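PDB 2Q35: CurF from Lyngbya majuscula, which acts through its crotonase-family ECH2 domain as a decarboxylase, probably in beta-branching of a polyketide chain. Local coordinates for residues C89-I94 / S195-L200; V4-L9 / S40-N45. The protein carries 1 engineered substitution. One frame throughout, in Å; residues are numbered along the deposited sequence.

Interaction 1 (C89-I94 / S195-L200)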
ATOM      1  N   CYS A  89      21.476  -1.824  12.858  1.00 12.23           N
ATOM      2  CA  CYS A  89      21.670  -3.276  12.962  1.00 11.88           C
ATOM      3  C   CYS A  89      21.580  -3.880  11.555  1.00 12.33           C
ATOM      4  O   CYS A  89      20.612  -3.628  10.830  1.00 13.23           O
ATOM      5  CB  CYS A  89      20.562  -3.850  13.842  1.00 12.45           C
ATOM      6  SG  CYS A  89      20.695  -5.671  14.005  1.00 13.51           S
ATOM      7  N   GLU A  90      22.584  -4.674  11.169  1.00 10.88           N
ATOM      8  CA  GLU A  90      22.676  -5.130   9.777  1.00 12.20           C
ATOM      9  C   GLU A  90      21.968  -6.434   9.483  1.00 12.11           C
ATOM     10  O   GLU A  90      21.844  -6.817   8.314  1.00 11.71           O
ATOM     11  CB  GLU A  90      24.134  -5.191   9.324  1.00 11.71           C
ATOM     12  CG  GLU A  90      24.890  -6.370   9.902  1.00 13.11           C
ATOM     13  CD  GLU A  90      26.362  -6.424   9.503  1.00 15.19           C
ATOM     14  OE1 GLU A  90      26.798  -5.653   8.613  1.00 14.72           O
ATOM     15  OE2 GLU A  90      27.081  -7.274  10.089  1.00 22.95           O
ATOM     16  N   ILE A  91      21.525  -7.111  10.539  1.00 11.28           N
ATOM     17  CA  ILE A  91      20.752  -8.356  10.388  1.00 10.28           C
ATOM     18  C   ILE A  91      19.271  -8.115  10.653  1.00 11.36           C
ATOM     19  O   ILE A  91      18.903  -7.171  11.338  1.00 11.70           O
ATOM     20  CB  ILE A  91      21.310  -9.515  11.261  1.00 10.05           C
ATOM     21  CG1 ILE A  91      21.399  -9.106  12.738  1.00 10.55           C
ATOM     22  CG2 ILE A  91      22.686  -9.981  10.706  1.00 11.13           C
ATOM     23  CD1 ILE A  91      21.594 -10.296  13.681  1.00 11.34           C
ATOM     24  N   PRO A  92      18.399  -8.963  10.073  1.00 11.28           N
ATOM     25  CA  PRO A  92      16.954  -8.744  10.271  1.00 12.72           C
ATOM     26  C   PRO A  92      16.514  -8.771  11.738  1.00 12.15           C
ATOM     27  O   PRO A  92      17.035  -9.560  12.551  1.00 12.94           O
ATOM     28  CB  PRO A  92      16.296  -9.934   9.549  1.00 13.67           C
ATOM     29  CG  PRO A  92      17.351 -10.669   8.861  1.00 14.57           C
ATOM     30  CD  PRO A  92      18.704 -10.089   9.172  1.00 10.28           C
ATOM     31  N   ILE A  93      15.570  -7.891  12.046  1.00 11.09           N
ATOM     32  CA  ILE A  93      14.990  -7.778  13.380  1.00 11.71           C
ATOM     33  C   ILE A  93      13.486  -8.048  13.302  1.00 11.79           C
ATOM     34  O   ILE A  93      12.796  -7.496  12.429  1.00 11.71           O
ATOM     35  CB  ILE A  93      15.224  -6.362  13.976  1.00 12.70           C
ATOM     36  CG1 ILE A  93      16.706  -6.021  14.059  1.00 13.46           C
ATOM     37  CG2 ILE A  93      14.557  -6.199  15.383  1.00 12.19           C
ATOM     38  CD1 ILE A  93      16.911  -4.516  14.403  1.00 14.18           C
ATOM     39  N   ILE A  94      12.983  -8.895  14.209  1.00 11.72           N
ATOM     40  CA  ILE A  94      11.539  -9.110  14.388  1.00 12.83           C
ATOM     41  C   ILE A  94      11.121  -8.502  15.728  1.00 10.97           C
ATOM     42  O   ILE A  94      11.662  -8.866  16.768  1.00 12.70           O
ATOM     43  CB  ILE A  94      11.211 -10.613  14.422  1.00 11.24           C
ATOM     44  CG1 ILE A  94      11.725 -11.316  13.149  1.00 11.38           C
ATOM     45  CG2 ILE A  94       9.698 -10.863  14.636  1.00 13.06           C
ATOM     46  CD1 ILE A  94      11.685 -12.854  13.172  1.00 15.15           C
ATOM     47  N   SER A 195      18.810 -19.106   5.857  1.00 13.39           N
ATOM     48  CA  SER A 195      19.641 -18.512   4.800  1.00 13.33           C
ATOM     49  C   SER A 195      21.032 -18.174   5.305  1.00 13.81           C
ATOM     50  O   SER A 195      21.216 -17.912   6.496  1.00 13.31           O
ATOM     51  CB  SER A 195      18.992 -17.226   4.315  1.00 16.70           C
ATOM     52  OG  SER A 195      17.783 -17.490   3.629  1.00 22.87           O
ATOM     53  N   PRO A 196      22.015 -18.131   4.392  1.00 12.16           N
ATOM     54  CA  PRO A 196      23.364 -17.700   4.748  1.00 12.69           C
ATOM     55  C   PRO A 196      23.338 -16.264   5.262  1.00 12.28           C
ATOM     56  O   PRO A 196      22.590 -15.411   4.731  1.00 11.88           O
ATOM     57  CB  PRO A 196      24.122 -17.758   3.412  1.00 13.01           C
ATOM     58  CG  PRO A 196      23.330 -18.720   2.536  1.00 12.50           C
ATOM     59  CD  PRO A 196      21.901 -18.506   2.965  1.00 13.60           C
ATOM     60  N   ARG A 197      24.154 -15.996   6.277  1.00 12.86           N
ATOM     61  CA  ARG A 197      24.193 -14.666   6.866  1.00 12.63           C
ATOM     62  C   ARG A 197      24.520 -13.591   5.810  1.00 12.93           C
ATOM     63  O   ARG A 197      23.878 -12.530   5.793  1.00 12.15           O
ATOM     64  CB  ARG A 197      25.212 -14.611   8.005  1.00 13.60           C
ATOM     65  CG  ARG A 197      25.123 -13.340   8.807  1.00 13.88           C
ATOM     66  CD  ARG A 197      26.151 -13.324   9.906  1.00 13.51           C
ATOM     67  NE  ARG A 197      26.078 -12.131  10.751  1.00 15.86           N
ATOM     68  CZ  ARG A 197      26.604 -10.947  10.430  1.00 17.17           C
ATOM     69  NH1 ARG A 197      27.178 -10.763   9.247  1.00 15.43           N
ATOM     70  NH2 ARG A 197      26.500  -9.940  11.276  1.00 15.72           N
ATOM     71  N   LEU A 198      25.482 -13.883   4.931  1.00 12.61           N
ATOM     72  CA  LEU A 198      25.899 -12.939   3.882  1.00 12.33           C
ATOM     73  C   LEU A 198      24.700 -12.493   3.048  1.00 12.19           C
ATOM     74  O   LEU A 198      24.558 -11.307   2.738  1.00 11.94           O
ATOM     75  CB  LEU A 198      26.976 -13.546   2.954  1.00 12.86           C
ATOM     76  CG  LEU A 198      27.710 -12.515   2.074  1.00 16.67           C
ATOM     77  CD1 LEU A 198      28.800 -11.803   2.868  1.00 22.50           C
ATOM     78  CD2 LEU A 198      28.320 -13.149   0.826  1.00 15.13           C
ATOM     79  N   SER A 199      23.823 -13.454   2.726  1.00 10.51           N
ATOM     80  CA  SER A 199      22.652 -13.169   1.893  1.00 10.48           C
ATOM     81  C   SER A 199      21.616 -12.358   2.669  1.00 10.75           C
ATOM     82  O   SER A 199      20.971 -11.452   2.116  1.00 10.82           O
ATOM     83  CB  SER A 199      22.036 -14.479   1.389  1.00  9.64           C
ATOM     84  OG  SER A 199      22.930 -15.159   0.516  1.00  9.41           O
ATOM     85  N   LEU A 200      21.453 -12.677   3.953  1.00 10.07           N
ATOM     86  CA  LEU A 200      20.516 -11.909   4.803  1.00 10.52           C
ATOM     87  C   LEU A 200      20.936 -10.438   4.906  1.00 11.06           C
ATOM     88  O   LEU A 200      20.102  -9.535   4.767  1.00 12.00           O
ATOM     89  CB  LEU A 200      20.396 -12.531   6.184  1.00 11.35           C
ATOM     90  CG  LEU A 200      19.678 -13.892   6.213  1.00 10.69           C
ATOM     91  CD1 LEU A 200      19.872 -14.494   7.627  1.00 12.50           C
ATOM     92  CD2 LEU A 200      18.226 -13.738   5.872  1.00 11.89           C
TER

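Interaction 2 (V4-L9 / S40-N45)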
ATOM      1  N   VAL A   4      18.170  -4.900  30.087  1.00 15.74           N
ATOM      2  CA  VAL A   4      18.056  -5.426  28.710  1.00 14.98           C
ATOM      3  C   VAL A   4      19.033  -6.583  28.607  1.00 16.50           C
ATOM      4  O   VAL A   4      20.217  -6.424  28.938  1.00 18.99           O
ATOM      5  CB  VAL A   4      18.353  -4.368  27.601  1.00 14.04           C
ATOM      6  CG1 VAL A   4      18.050  -4.949  26.211  1.00 15.69           C
ATOM      7  CG2 VAL A   4      17.531  -3.094  27.827  1.00 14.41           C
ATOM      8  N   GLN A   5      18.515  -7.752  28.219  1.00 16.26           N
ATOM      9  CA  GLN A   5      19.280  -9.000  28.211  1.00 15.57           C
ATOM     10  C   GLN A   5      19.212  -9.690  26.864  1.00 14.76           C
ATOM     11  O   GLN A   5      18.146  -9.775  26.233  1.00 16.58           O
ATOM     12  CB  GLN A   5      18.759  -9.959  29.294  1.00 16.59           C
ATOM     13  CG  GLN A   5      18.945  -9.431  30.732  1.00 18.98           C
ATOM     14  CD  GLN A   5      20.346  -9.666  31.245  1.00 31.00           C
ATOM     15  OE1 GLN A   5      21.012 -10.632  30.848  1.00 31.66           O
ATOM     16  NE2 GLN A   5      20.808  -8.789  32.130  1.00 33.64           N
ATOM     17  N   LEU A   6      20.356 -10.233  26.457  1.00 15.75           N
ATOM     18  CA  LEU A   6      20.476 -10.964  25.201  1.00 15.74           C
ATOM     19  C   LEU A   6      20.593 -12.449  25.499  1.00 15.71           C
ATOM     20  O   LEU A   6      21.419 -12.865  26.340  1.00 16.97           O
ATOM     21  CB  LEU A   6      21.712 -10.464  24.435  1.00 17.58           C
ATOM     22  CG  LEU A   6      22.154 -11.234  23.199  1.00 20.22           C
ATOM     23  CD1 LEU A   6      21.218 -10.999  22.083  1.00 26.27           C
ATOM     24  CD2 LEU A   6      23.531 -10.736  22.796  1.00 30.72           C
ATOM     25  N   THR A   7      19.731 -13.243  24.859  1.00 16.17           N
ATOM     26  CA  THR A   7      19.819 -14.697  24.951  1.00 15.78           C
ATOM     27  C   THR A   7      19.854 -15.349  23.568  1.00 15.03           C
ATOM     28  O   THR A   7      19.338 -14.789  22.582  1.00 16.95           O
ATOM     29  CB  THR A   7      18.630 -15.292  25.748  1.00 14.78           C
ATOM     30  OG1 THR A   7      17.395 -14.802  25.195  1.00 15.39           O
ATOM     31  CG2 THR A   7      18.746 -14.917  27.248  1.00 16.00           C
ATOM     32  N   GLU A   8      20.464 -16.536  23.501  1.00 14.95           N
ATOM     33  CA  GLU A   8      20.591 -17.312  22.263  1.00 15.38           C
ATOM     34  C   GLU A   8      19.480 -18.329  22.149  1.00 16.23           C
ATOM     35  O   GLU A   8      19.233 -19.101  23.096  1.00 16.25           O
ATOM     36  CB  GLU A   8      21.939 -18.023  22.213  1.00 16.57           C
ATOM     37  CG  GLU A   8      23.106 -17.053  21.952  1.00 18.23           C
ATOM     38  CD  GLU A   8      24.471 -17.711  22.059  1.00 18.01           C
ATOM     39  OE1 GLU A   8      24.520 -18.909  22.434  1.00 21.19           O
ATOM     40  OE2 GLU A   8      25.476 -17.026  21.744  1.00 20.73           O
ATOM     41  N   LEU A   9      18.838 -18.346  20.985  1.00 15.62           N
ATOM     42  CA  LEU A   9      17.734 -19.276  20.728  1.00 15.09           C
ATOM     43  C   LEU A   9      18.117 -20.437  19.815  1.00 15.78           C
ATOM     44  O   LEU A   9      17.301 -21.381  19.649  1.00 17.38           O
ATOM     45  CB  LEU A   9      16.540 -18.528  20.133  1.00 14.73           C
ATOM     46  CG  LEU A   9      16.026 -17.360  20.973  1.00 14.50           C
ATOM     47  CD1 LEU A   9      14.798 -16.775  20.322  1.00 15.46           C
ATOM     48  CD2 LEU A   9      15.796 -17.766  22.421  1.00 17.27           C
ATOM     49  N   SER A  40      25.335  -3.854  20.313  1.00 14.87           N
ATOM     50  CA  SER A  40      26.801  -3.953  20.158  1.00 16.37           C
ATOM     51  C   SER A  40      27.249  -5.407  20.214  1.00 16.54           C
ATOM     52  O   SER A  40      27.999  -5.886  19.378  1.00 16.10           O
ATOM     53  CB  SER A  40      27.536  -3.163  21.247  1.00 17.85           C
ATOM     54  OG  SER A  40      28.949  -3.315  21.108  1.00 20.56           O
ATOM     55  N   VAL A  41      26.766  -6.132  21.214  1.00 15.56           N
ATOM     56  CA  VAL A  41      27.080  -7.555  21.318  1.00 16.33           C
ATOM     57  C   VAL A  41      26.656  -8.308  20.049  1.00 16.16           C
ATOM     58  O   VAL A  41      27.419  -9.127  19.517  1.00 17.96           O
ATOM     59  CB  VAL A  41      26.447  -8.148  22.594  1.00 16.03           C
ATOM     60  CG1 VAL A  41      26.589  -9.675  22.628  1.00 20.67           C
ATOM     61  CG2 VAL A  41      27.139  -7.553  23.796  1.00 17.75           C
ATOM     62  N   VAL A  42      25.451  -8.024  19.562  1.00 17.15           N
ATOM     63  CA  VAL A  42      24.975  -8.633  18.317  1.00 16.66           C
ATOM     64  C   VAL A  42      25.927  -8.316  17.163  1.00 16.45           C
ATOM     65  O   VAL A  42      26.330  -9.216  16.425  1.00 17.74           O
ATOM     66  CB  VAL A  42      23.558  -8.152  17.996  1.00 16.59           C
ATOM     67  CG1 VAL A  42      23.148  -8.545  16.568  1.00 18.88           C
ATOM     68  CG2 VAL A  42      22.597  -8.795  19.006  1.00 17.49           C
ATOM     69  N   ALA A  43      26.306  -7.046  17.024  1.00 16.98           N
ATOM     70  CA  ALA A  43      27.149  -6.641  15.886  1.00 18.35           C
ATOM     71  C   ALA A  43      28.479  -7.398  15.863  1.00 19.09           C
ATOM     72  O   ALA A  43      29.084  -7.605  14.799  1.00 20.28           O
ATOM     73  CB  ALA A  43      27.385  -5.150  15.906  1.00 18.00           C
ATOM     74  N   GLN A  44      28.930  -7.804  17.041  1.00 18.09           N
ATOM     75  CA  GLN A  44      30.229  -8.445  17.197  1.00 18.81           C
ATOM     76  C   GLN A  44      30.233  -9.955  17.042  1.00 19.20           C
ATOM     77  O   GLN A  44      31.302 -10.562  16.950  1.00 20.36           O
ATOM     78  CB  GLN A  44      30.791  -8.089  18.563  1.00 19.55           C
ATOM     79  CG  GLN A  44      31.034  -6.608  18.716  1.00 16.19           C
ATOM     80  CD  GLN A  44      31.402  -6.228  20.129  1.00 18.40           C
ATOM     81  OE1 GLN A  44      31.113  -6.958  21.094  1.00 21.17           O
ATOM     82  NE2 GLN A  44      32.042  -5.078  20.268  1.00 17.06           N
ATOM     83  N   ASN A  45      29.059 -10.577  17.062  1.00 17.92           N
ATOM     84  CA  ASN A  45      28.998 -12.020  16.916  1.00 17.88           C
ATOM     85  C   ASN A  45      28.517 -12.374  15.517  1.00 18.76           C
ATOM     86  O   ASN A  45      27.319 -12.262  15.223  1.00 19.56           O
ATOM     87  CB  ASN A  45      28.092 -12.672  17.968  1.00 18.14           C
ATOM     88  CG  ASN A  45      28.287 -14.194  18.031  1.00 25.17           C
ATOM     89  OD1 ASN A  45      28.634 -14.856  17.018  1.00 26.58           O
ATOM     90  ND2 ASN A  45      28.122 -14.755  19.231  1.00 30.80           N
TER

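Interaction 1 (C89-I94 / S195-L200)
Glu90 OE2 takes a hydrogen bond from Arg197 NH2 at 3.0 Å, with an N-H...O angle of 158°, and the pair is a salt bridge. The oxygen lies at the edge of the guanidinium, close to its plane. It is met on its anti side. One N-H, from NH2, makes the bridge; the carboxylate and guanidinium planes stand 73° apart. Ile91 CG2 lies over one face of the guanidinium, 3.9 Å from Arg197 NH2. The arginine chain is extended from CG to NE, with CG anti to the backbone N (chi1 -170°), and this carries the charge across to the loop. Its NE donates a hydrogen bond to Tyr48 O; with the bond to Glu90, this restrains the turn of the guanidinium. Replacing Arg197 by alanine is likely to leave the Glu90 carboxylate without its counter-charge here and the Tyr48 carbonyl without this donor, and to strip the cover from Ile91 CG2. Deeper in, Pro92 CD packs on Leu200 CB at 4.2 Å. Both residues also touch Ile192 of helix 178-192, and Tyr156 of the second subunit packs on Pro92. The contact thus joins the first turn of helix 197-230 to the loop leading into strand 93-97, whose neighbour, strand 50-54, bonds to the backbone of Pro92 and Ile94.

Interaction 2 (V4-L9 / S40-N45)
Leu6 reaches from the strand to the helix and meets two valines, one with each methyl. Its CD2 comes to 3.2 Å from Val41 CG1, tighter than usual van der Waals contact. The same methyl is 3.9 Å from Val41 CB. The other branch, Leu6 CD1, touches Val42 CG2 at 4.0 Å. Leu6 therefore sets its forked end against successive residues of the helix. Its CG is anti to the backbone N (chi1 171°), which extends the side chain from the strand toward the helix. Val42 offers the methyl that is anti to its own carbonyl carbon, whereas Val41 offers the one anti to its backbone N. No hydrogen bond crosses between the segments. Glu8 OE2 and Asn45 ND2 approach to 4.3 Å near the end of the helix.

This is strand-to-helix packing within the crotonase fold. Strand 4-10 is an edge strand of the mixed sheet, counted within this chain, and helix 29-44 packs over the face that bears Val4 and Leu6. The strand pairs antiparallel with strand 13-18, with backbone hydrogen bonds between Gln5 and Thr17 and between Thr7 and Gln15.

Around this first shell, Leu6 also touches Val14 and Ile16 of strand 13-18, Cys38 one turn earlier in the helix, and Tyr48, while Val42 packs on Val51 of strand 50-54. Two of the polar atoms have other partners: Glu8 OE2 is hydrogen-bonded to Tyr48 OH, and Asn45 OD1 accepts a hydrogen bond from the backbone N of Gln47, in the loop that follows the helix.

Both segments of interaction 2 come earlier in the chain than those of interaction 1. Their centres are about 14 Å apart. Both reach the same mixed sheet: interaction 2 at strand 4-10, interaction 1 at the entry to strand 93-97. They meet directly where Ile91 CD1 packs on Val42 CG1 at 3.7 Å. Tyr48 also serves both, its carbonyl facing Arg197 and its hydroxyl Glu8. The end of helix 29-44 and the loop after it thus lie between the edge strand and the start of helix 197-230. Only interaction 1 also touches a second subunit of the three-chain assembly.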